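Local coordinates for glucosamine--fructose-6-phosphate aminotransferase [isomerizing] (Francisella tularensis subsp. tularensis, PDB 3TBF), which probably makes glucosamine 6-phosphate from fructose 6-phosphate with glutamine as nitrogen donor, and is represented here by its C-terminal isomerase domain of two SIS units, at residues K312-K315 against E316-F320; M70-K73 against Y74-K78; D218-S221 against E222-D226; Q345-S348 against Y349-I353. All coordinates share one frame; numbering follows the deposited sequence.

Interaction 1: K312-K315 against E316-F320; sequences KAVK and ERVNF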
# COMPACT_ATOMS: atom_id res chain seq x y z
N LYS A 312 -4.99 -20.68 -18.90
CA LYS A 312 -4.98 -21.35 -20.22
C LYS A 312 -5.88 -20.64 -21.22
O LYS A 312 -5.52 -20.51 -22.37
CB LYS A 312 -5.41 -22.82 -20.12
CG LYS A 312 -4.46 -23.74 -19.25
CD LYS A 312 -4.98 -25.19 -19.20
CE LYS A 312 -3.87 -26.27 -19.31
NZ LYS A 312 -4.41 -27.66 -18.90
N ALA A 313 -7.03 -20.14 -20.75
CA ALA A 313 -8.00 -19.42 -21.58
C ALA A 313 -7.52 -18.07 -22.15
O ALA A 313 -8.26 -17.45 -22.90
CB ALA A 313 -9.33 -19.22 -20.81
N VAL A 314 -6.32 -17.62 -21.82
CA VAL A 314 -5.82 -16.36 -22.38
C VAL A 314 -4.48 -16.56 -23.02
O VAL A 314 -3.96 -15.64 -23.59
CB VAL A 314 -5.74 -15.20 -21.30
CG1 VAL A 314 -7.14 -14.96 -20.65
CG2 VAL A 314 -4.62 -15.47 -20.24
N LYS A 315 -3.95 -17.78 -23.01
CA LYS A 315 -2.57 -18.01 -23.45
C LYS A 315 -2.28 -17.69 -24.91
O LYS A 315 -1.18 -17.28 -25.28
CB LYS A 315 -2.17 -19.44 -23.18
CG LYS A 315 -0.68 -19.64 -23.11
CD LYS A 315 -0.11 -20.22 -24.38
CE LYS A 315 1.41 -19.95 -24.47
NZ LYS A 315 2.23 -21.08 -23.98
N GLU A 316 -3.29 -17.88 -25.75
CA GLU A 316 -3.19 -17.57 -27.16
C GLU A 316 -3.00 -16.08 -27.39
O GLU A 316 -2.29 -15.68 -28.30
CB GLU A 316 -4.44 -18.02 -27.89
CG GLU A 316 -4.16 -19.08 -28.93
CD GLU A 316 -3.50 -20.32 -28.33
OE1 GLU A 316 -2.25 -20.29 -28.16
OE2 GLU A 316 -4.24 -21.32 -28.05
N ARG A 317 -3.63 -15.27 -26.54
CA ARG A 317 -3.46 -13.82 -26.57
C ARG A 317 -2.16 -13.30 -25.94
O ARG A 317 -1.86 -12.12 -26.01
CB ARG A 317 -4.70 -13.17 -25.94
CG ARG A 317 -5.93 -13.32 -26.84
CD ARG A 317 -7.24 -13.00 -26.15
NE ARG A 317 -7.78 -14.11 -25.35
CZ ARG A 317 -8.93 -14.04 -24.66
NH1 ARG A 317 -9.65 -12.93 -24.68
NH2 ARG A 317 -9.37 -15.09 -23.96
N VAL A 318 -1.36 -14.20 -25.37
CA VAL A 318 -0.14 -13.80 -24.72
C VAL A 318 1.08 -14.13 -25.56
O VAL A 318 1.56 -15.25 -25.56
CB VAL A 318 -0.01 -14.47 -23.34
CG1 VAL A 318 1.39 -14.30 -22.85
CG2 VAL A 318 -1.04 -13.90 -22.37
N ASN A 319 1.60 -13.11 -26.23
CA ASN A 319 2.75 -13.25 -27.09
C ASN A 319 3.85 -12.20 -26.83
O ASN A 319 3.73 -11.04 -27.23
CB ASN A 319 2.26 -13.17 -28.54
CG ASN A 319 1.11 -14.17 -28.83
OD1 ASN A 319 -0.04 -13.77 -29.06
ND2 ASN A 319 1.42 -15.48 -28.77
N PHE A 320 4.94 -12.62 -26.16
CA PHE A 320 6.13 -11.78 -25.98
C PHE A 320 7.41 -12.52 -26.35
O PHE A 320 7.71 -13.56 -25.77
CB PHE A 320 6.22 -11.27 -24.53
CG PHE A 320 5.04 -10.46 -24.13
CD1 PHE A 320 5.00 -9.13 -24.39
CD2 PHE A 320 3.92 -11.06 -23.55
CE1 PHE A 320 3.89 -8.37 -24.05
CE2 PHE A 320 2.80 -10.30 -23.21
CZ PHE A 320 2.79 -8.95 -23.47
O HOH W 1 -5.81 -18.93 -24.65
O HOH W 2 -6.69 -16.63 -25.65

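Interaction 2: M70-K73 against Y74-K78; sequences MTAK and YWIEK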
# COMPACT_ATOMS: atom_id res chain seq x y z
N MSE A 70 -6.21 -7.65 1.93
CA MSE A 70 -6.29 -6.86 0.72
C MSE A 70 -6.97 -7.60 -0.43
O MSE A 70 -7.72 -7.01 -1.22
CB MSE A 70 -4.87 -6.45 0.28
CG MSE A 70 -4.35 -5.27 1.02
SE MSE A 70 -2.58 -4.73 0.31
CE MSE A 70 -3.17 -4.11 -1.49
N THR A 71 -6.71 -8.90 -0.54
CA THR A 71 -7.33 -9.65 -1.61
C THR A 71 -8.83 -9.65 -1.33
O THR A 71 -9.65 -9.36 -2.18
CB THR A 71 -6.80 -11.06 -1.65
OG1 THR A 71 -5.36 -11.04 -1.66
CG2 THR A 71 -7.28 -11.77 -2.85
N ALA A 72 -9.17 -9.93 -0.10
CA ALA A 72 -10.57 -10.14 0.29
C ALA A 72 -11.43 -8.90 0.12
O ALA A 72 -12.65 -8.97 0.00
CB ALA A 72 -10.62 -10.58 1.79
N LYS A 73 -10.81 -7.73 0.20
CA LYS A 73 -11.58 -6.51 0.10
C LYS A 73 -12.25 -6.47 -1.28
O LYS A 73 -13.39 -6.03 -1.39
CB LYS A 73 -10.68 -5.30 0.36
CG LYS A 73 -11.14 -4.01 -0.31
CD LYS A 73 -10.27 -2.81 0.02
CE LYS A 73 -11.00 -1.52 -0.38
NZ LYS A 73 -10.54 -0.36 0.33
N TYR A 74 -11.58 -6.95 -2.31
CA TYR A 74 -12.15 -6.89 -3.65
C TYR A 74 -13.43 -7.72 -3.62
O TYR A 74 -14.47 -7.28 -4.14
CB TYR A 74 -11.17 -7.43 -4.69
CG TYR A 74 -10.05 -6.49 -5.03
CD1 TYR A 74 -8.96 -6.34 -4.20
CD2 TYR A 74 -10.05 -5.76 -6.22
CE1 TYR A 74 -7.88 -5.44 -4.51
CE2 TYR A 74 -8.99 -4.87 -6.55
CZ TYR A 74 -7.91 -4.72 -5.67
OH TYR A 74 -6.85 -3.85 -5.96
N TRP A 75 -13.37 -8.90 -2.98
CA TRP A 75 -14.49 -9.87 -2.97
C TRP A 75 -15.63 -9.29 -2.13
O TRP A 75 -16.78 -9.35 -2.54
CB TRP A 75 -14.08 -11.20 -2.31
CG TRP A 75 -13.12 -12.01 -3.03
CD1 TRP A 75 -12.97 -12.08 -4.38
CD2 TRP A 75 -12.23 -12.98 -2.46
NE1 TRP A 75 -12.01 -13.03 -4.69
CE2 TRP A 75 -11.55 -13.60 -3.53
CE3 TRP A 75 -11.93 -13.38 -1.17
CZ2 TRP A 75 -10.58 -14.60 -3.35
CZ3 TRP A 75 -10.96 -14.39 -0.98
CH2 TRP A 75 -10.30 -14.99 -2.08
N ILE A 76 -15.30 -8.74 -0.98
CA ILE A 76 -16.30 -8.23 -0.06
C ILE A 76 -17.12 -7.10 -0.64
O ILE A 76 -18.34 -7.08 -0.53
CB ILE A 76 -15.73 -7.78 1.26
CG1 ILE A 76 -15.21 -8.98 2.04
CG2 ILE A 76 -16.82 -7.10 2.05
CD1 ILE A 76 -14.32 -8.67 3.17
N GLU A 77 -16.44 -6.14 -1.23
CA GLU A 77 -17.11 -5.04 -1.87
C GLU A 77 -17.93 -5.46 -3.07
O GLU A 77 -19.06 -5.06 -3.20
CB GLU A 77 -16.06 -3.97 -2.22
CG GLU A 77 -15.49 -3.34 -0.94
CD GLU A 77 -15.20 -1.82 -1.01
OE1 GLU A 77 -15.24 -1.23 -2.14
OE2 GLU A 77 -14.93 -1.25 0.11
N LYS A 78 -17.37 -6.32 -3.91
CA LYS A 78 -18.01 -6.71 -5.13
C LYS A 78 -19.19 -7.65 -4.92
O LYS A 78 -20.22 -7.45 -5.55
CB LYS A 78 -16.99 -7.42 -6.05
CG LYS A 78 -17.59 -8.02 -7.31
CD LYS A 78 -16.51 -8.39 -8.36
CE LYS A 78 -17.16 -9.02 -9.57
NZ LYS A 78 -16.17 -9.43 -10.61

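Interaction 3: D218-S221 against E222-D226; sequences DQIS and EYFSD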
# COMPACT_ATOMS: atom_id res chain seq x y z
N ASP A 218 11.17 -25.27 -11.22
CA ASP A 218 12.54 -25.61 -10.86
C ASP A 218 13.51 -25.22 -11.97
O ASP A 218 14.45 -24.51 -11.71
CB ASP A 218 12.68 -27.10 -10.54
CG ASP A 218 13.98 -27.41 -9.83
OD1 ASP A 218 14.79 -26.50 -9.66
OD2 ASP A 218 14.18 -28.57 -9.43
N GLN A 219 13.26 -25.66 -13.20
CA GLN A 219 14.09 -25.29 -14.35
C GLN A 219 14.25 -23.78 -14.52
O GLN A 219 15.35 -23.31 -14.69
CB GLN A 219 13.50 -25.83 -15.64
CG GLN A 219 13.54 -27.34 -15.82
CD GLN A 219 12.56 -27.82 -16.95
OE1 GLN A 219 12.21 -27.04 -17.86
NE2 GLN A 219 12.13 -29.10 -16.89
N ILE A 220 13.15 -23.03 -14.48
CA ILE A 220 13.13 -21.56 -14.58
C ILE A 220 13.97 -20.85 -13.50
O ILE A 220 14.69 -19.88 -13.74
CB ILE A 220 11.70 -21.07 -14.36
CG1 ILE A 220 10.83 -21.33 -15.58
CG2 ILE A 220 11.66 -19.61 -14.07
CD1 ILE A 220 9.41 -20.78 -15.35
N SER A 221 13.87 -21.34 -12.28
CA SER A 221 14.51 -20.71 -11.16
C SER A 221 16.04 -20.52 -11.30
O SER A 221 16.61 -19.66 -10.59
CB SER A 221 14.19 -21.49 -9.89
OG SER A 221 14.96 -22.66 -9.82
N GLU A 222 16.70 -21.29 -12.17
CA GLU A 222 18.15 -21.10 -12.41
C GLU A 222 18.44 -19.67 -12.90
O GLU A 222 19.46 -19.09 -12.54
CB GLU A 222 18.69 -22.10 -13.43
CG GLU A 222 18.79 -23.56 -12.91
CD GLU A 222 18.54 -24.68 -13.99
OE1 GLU A 222 18.29 -24.38 -15.18
OE2 GLU A 222 18.60 -25.89 -13.62
N TYR A 223 17.52 -19.12 -13.69
CA TYR A 223 17.59 -17.74 -14.14
C TYR A 223 17.84 -16.73 -12.97
O TYR A 223 18.40 -15.68 -13.21
CB TYR A 223 16.33 -17.36 -14.94
CG TYR A 223 16.34 -15.95 -15.46
CD1 TYR A 223 17.10 -15.61 -16.58
CD2 TYR A 223 15.61 -14.95 -14.82
CE1 TYR A 223 17.13 -14.29 -17.04
CE2 TYR A 223 15.64 -13.62 -15.29
CZ TYR A 223 16.41 -13.31 -16.38
OH TYR A 223 16.44 -12.01 -16.82
N PHE A 224 17.47 -17.07 -11.74
CA PHE A 224 17.51 -16.10 -10.65
C PHE A 224 18.81 -16.17 -9.85
O PHE A 224 19.01 -15.38 -8.91
CB PHE A 224 16.31 -16.24 -9.70
CG PHE A 224 14.99 -15.78 -10.28
CD1 PHE A 224 14.33 -16.54 -11.22
CD2 PHE A 224 14.38 -14.61 -9.84
CE1 PHE A 224 13.11 -16.17 -11.74
CE2 PHE A 224 13.16 -14.19 -10.35
CZ PHE A 224 12.52 -14.98 -11.31
N SER A 225 19.72 -17.07 -10.21
CA SER A 225 20.89 -17.31 -9.35
C SER A 225 21.80 -16.10 -9.17
O SER A 225 22.36 -15.92 -8.11
CB SER A 225 21.73 -18.49 -9.86
OG SER A 225 22.10 -18.28 -11.20
N ASP A 226 21.93 -15.29 -10.22
CA ASP A 226 22.75 -14.08 -10.16
C ASP A 226 21.95 -12.77 -10.02
O ASP A 226 22.53 -11.69 -10.17
CB ASP A 226 23.68 -13.99 -11.37
CG ASP A 226 22.93 -13.80 -12.68
OD1 ASP A 226 21.68 -13.89 -12.71
OD2 ASP A 226 23.61 -13.55 -13.70

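Interaction 4: Q345-S348 against Y349-I353; sequences QLLS and YHVAI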
# COMPACT_ATOMS: atom_id res chain seq x y z
N GLN A 345 4.65 -19.51 -4.83
CA GLN A 345 5.28 -20.12 -3.65
C GLN A 345 6.37 -21.04 -4.12
O GLN A 345 7.42 -21.08 -3.53
CB GLN A 345 4.32 -20.91 -2.80
CG GLN A 345 3.14 -20.16 -2.35
CD GLN A 345 2.05 -21.05 -1.81
OE1 GLN A 345 1.80 -22.16 -2.32
NE2 GLN A 345 1.41 -20.59 -0.74
N LEU A 346 6.10 -21.79 -5.19
CA LEU A 346 7.08 -22.74 -5.71
C LEU A 346 8.31 -22.02 -6.25
O LEU A 346 9.45 -22.46 -6.09
CB LEU A 346 6.46 -23.62 -6.77
CG LEU A 346 5.50 -24.73 -6.29
CD1 LEU A 346 4.88 -25.54 -7.47
CD2 LEU A 346 6.17 -25.70 -5.39
N LEU A 347 8.08 -20.87 -6.84
CA LEU A 347 9.15 -20.08 -7.37
C LEU A 347 10.05 -19.69 -6.26
O LEU A 347 11.28 -19.75 -6.39
CB LEU A 347 8.61 -18.83 -8.04
CG LEU A 347 9.69 -17.95 -8.75
CD1 LEU A 347 10.53 -18.73 -9.79
CD2 LEU A 347 9.08 -16.70 -9.38
N SER A 348 9.47 -19.25 -5.16
CA SER A 348 10.28 -18.74 -4.10
C SER A 348 11.02 -19.87 -3.42
O SER A 348 12.15 -19.68 -2.99
CB SER A 348 9.47 -17.92 -3.07
OG SER A 348 8.77 -18.80 -2.20
N TYR A 349 10.40 -21.04 -3.36
CA TYR A 349 11.08 -22.21 -2.83
C TYR A 349 12.30 -22.57 -3.66
O TYR A 349 13.39 -22.65 -3.14
CB TYR A 349 10.15 -23.41 -2.74
CG TYR A 349 10.88 -24.68 -2.38
CD1 TYR A 349 11.23 -24.98 -1.05
CD2 TYR A 349 11.25 -25.60 -3.38
CE1 TYR A 349 11.91 -26.16 -0.72
CE2 TYR A 349 11.94 -26.77 -3.07
CZ TYR A 349 12.28 -27.05 -1.73
OH TYR A 349 12.96 -28.19 -1.46
N HIS A 350 12.12 -22.76 -4.94
CA HIS A 350 13.27 -23.14 -5.76
C HIS A 350 14.38 -22.08 -5.87
O HIS A 350 15.55 -22.45 -5.94
CB HIS A 350 12.81 -23.52 -7.13
CG HIS A 350 12.04 -24.80 -7.14
ND1 HIS A 350 12.60 -26.00 -6.77
CD2 HIS A 350 10.76 -25.06 -7.45
CE1 HIS A 350 11.70 -26.96 -6.88
NE2 HIS A 350 10.57 -26.41 -7.30
N VAL A 351 14.03 -20.79 -5.87
CA VAL A 351 15.04 -19.77 -5.99
C VAL A 351 15.84 -19.74 -4.70
O VAL A 351 17.05 -19.53 -4.71
CB VAL A 351 14.42 -18.45 -6.33
CG1 VAL A 351 15.41 -17.28 -6.15
CG2 VAL A 351 13.86 -18.55 -7.72
N ALA A 352 15.16 -20.06 -3.59
CA ALA A 352 15.84 -20.16 -2.30
C ALA A 352 16.85 -21.27 -2.31
O ALA A 352 17.97 -21.09 -1.82
CB ALA A 352 14.84 -20.38 -1.18
N ILE A 353 16.49 -22.40 -2.88
CA ILE A 353 17.45 -23.50 -2.98
C ILE A 353 18.66 -23.12 -3.85
O ILE A 353 19.80 -23.29 -3.43
CB ILE A 353 16.82 -24.77 -3.52
CG1 ILE A 353 15.69 -25.23 -2.61
CG2 ILE A 353 17.89 -25.88 -3.65
CD1 ILE A 353 16.10 -25.53 -1.24

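Interaction 1: K312-K315 against E316-F320
Arg-317 folds back on Ala-313 and Val-314 in the connection between strands 305-311 and 324-328 of the second SIS unit, a parallel alpha/beta fold, where 312-320 is part of the connecting loop. Its CB lies 3.5 Å from Val-314 O. The chain then runs out through CG and CD and bends about the CG-CD bond (chi3 -82°), which brings the guanidinium alongside the preceding turn. NE donates to water 2, which lies at the edge of the group. The water in turn donates a hydrogen bond to Ala-313 O. At the tip, NH2 donates directly to the same carbonyl oxygen at 2.8 Å, with an N-H...O angle of 146°. That oxygen lies near the guanidinium plane, and the donor lies in the carbonyl plane, so the direct bond and the water bridge together restrain the rotation of the flat group. NH2 also passes 4.0 Å from Val-314 CG1, the two side chains crossing at about a right angle.

Backbone bonds close the turns: Val-318 N donates to Lys-315 O at 3.1 Å, while the bond from Arg-317 N to Val-314 O is weak. Val-318 faces inward onto Leu-308 and Val-310, and Val-314 packs on Leu-289 of helix 289-301. Water 1 links Lys-312 O to Glu-316 N, accepting from that nitrogen at 2.9 Å.

Interaction 2: M70-K73 against Y74-K78
Lys-73 and Glu-77 run side by side, pointing the same way, one turn apart on helix 63-80. Lys-73 CE comes within 4.0 Å of Glu-77 OE2, but the separation of 4.5 Å between Lys-73 NZ and that oxygen is beyond a salt bridge. The backbone beneath them is joined by a nearly straight bond from Glu-77 N to Lys-73 O (3.1 Å, 172°). Tyr-74 turns back along the helix: with CG beside its own backbone N (chi1 -76°), the ring comes edge-on to Met-70 O, CD1 lying 3.3 Å from that oxygen. On the inner side Ala-72 is flanked by two larger groups, its CB lying 4.3 Å from Trp-75 CE3 and 4.4 Å from Ile-76 CD1. One face of the Trp-75 indole receives Thr-71 CG2.

Further out, this helix is the crossover of the beta-alpha-beta unit between strands 56-61 and 84-88. Both polar tips of the Lys-73/Glu-77 pair reach Cys-84, Lys-73 NZ bonding its carbonyl and Glu-77 OE2 its amide. Trp-75 NE1 bonds Asp-333 O. In the second subunit, Arg-95 makes a salt bridge with Glu-77 OE1, and Glu-91 takes a hydrogen bond with Tyr-74 OH.

The carboxylate of Glu-77 is therefore shared between its own strand 84-88 and the dimer partner, and the positive groups around it probably favour its ionised form.

Interaction 3: D218-S221 against E222-D226
Ile-220 O accepts from Tyr-223 N at 2.9 Å, the shortest hydrogen bond between 218-221 and 222-226. Phe-224 N follows, bonding Ser-221 O at 3.0 Å with an angle of 162°; donation from i to i-3 in both cases shows that the chain tightens here. A serine bond lies on either side of this pair along the chain. Glu-222 O is gripped twice by Ser-225, whose backbone N and hydroxyl OG both donate to it at 3.1 Å. The hydroxyl gets there because Ser-225 chi1 (55°) folds it back over its own turn. Ser-221 OG likewise donates to Asp-218 O at 2.7 Å.

The side chains are sorted by these turns. The Phe-224 ring presents its edge to Ser-221 O, while its CE1 approaches Ile-220 CG2 at 4.4 Å; the two residues pack inward, on Val-280 and on Ile-324 and Leu-326. Tyr-223 turns away from the preceding turn and makes cation-pi contacts with Lys-227 and Lys-305. Glu-222 runs back toward Gln-219, its CD 3.5 Å from Gln-219 O.

A 3-10 segment following an alpha-helix is a common helix ending, here after helix 214-221 and before strand 229-234, the first strand in sequence of the second SIS unit's parallel sheet.

Interaction 4: Q345-S348 against Y349-I353
Leu-347 and Val-351 lie alongside each other, pointing the same way, on helix 335-355, the long helix that follows the last strand, 324-328, of the second SIS unit's parallel sheet. Leu-347 CG is anti to its backbone N, and chi2 of 55° turns CD1 toward Val-351 CG2 at 3.9 Å. Val-351 CG2 also sits 3.1 Å from Leu-347 O, close packing against the preceding turn.

Ser-348 takes the other course. Its chi1 of 78° places OG between the backbone N and the carbonyl carbon, from where it donates to Gln-345 O at 3.0 Å. This oxygen also accepts from Tyr-349 N, so two donors share one carbonyl, and the buried hydroxyl is satisfied within the helix.

The aromatic neighbours differ in their first torsions, yet their rings still meet. Tyr-349 points its ring off toward His-12, whose ND1 is hydrogen-bonded to Tyr-349 OH, while Ile-353 CG1 lies over one ring face, offset toward the rim. His-350 instead folds back beside its backbone N, and NE2 bonds Asp-214. The edge of Tyr-349 comes over the face of the imidazole, with CD2 above its centre, 3.7 Å from the His-350 ring plane.

The backbone bond from His-350 N to Leu-346 O is almost straight at 178°, and His-350 CD2 approaches the same Leu-346 oxygen to 3.2 Å.

How the interactions relate
Interactions 3 and 4 form one packed unit, with centres about 9 Å apart. His-350 lies against Asp-218 and Ser-221, with Ser-221 OG 3.5 Å from His-350 CB, and Val-351 fits between Ser-221 and Phe-224, Val-351 CG1 lying 3.8 Å from Phe-224 CB. Thus helix 335-355 packs on the end of helix 214-221. Interaction 1 belongs to the same SIS unit but is separate, its nearest atoms about 11 Å from interaction 3 and about 15 Å from interaction 4. Interaction 2 lies in the first SIS unit, its centre about 28 Å from that of interaction 4, and is the one of the four that touches the second subunit.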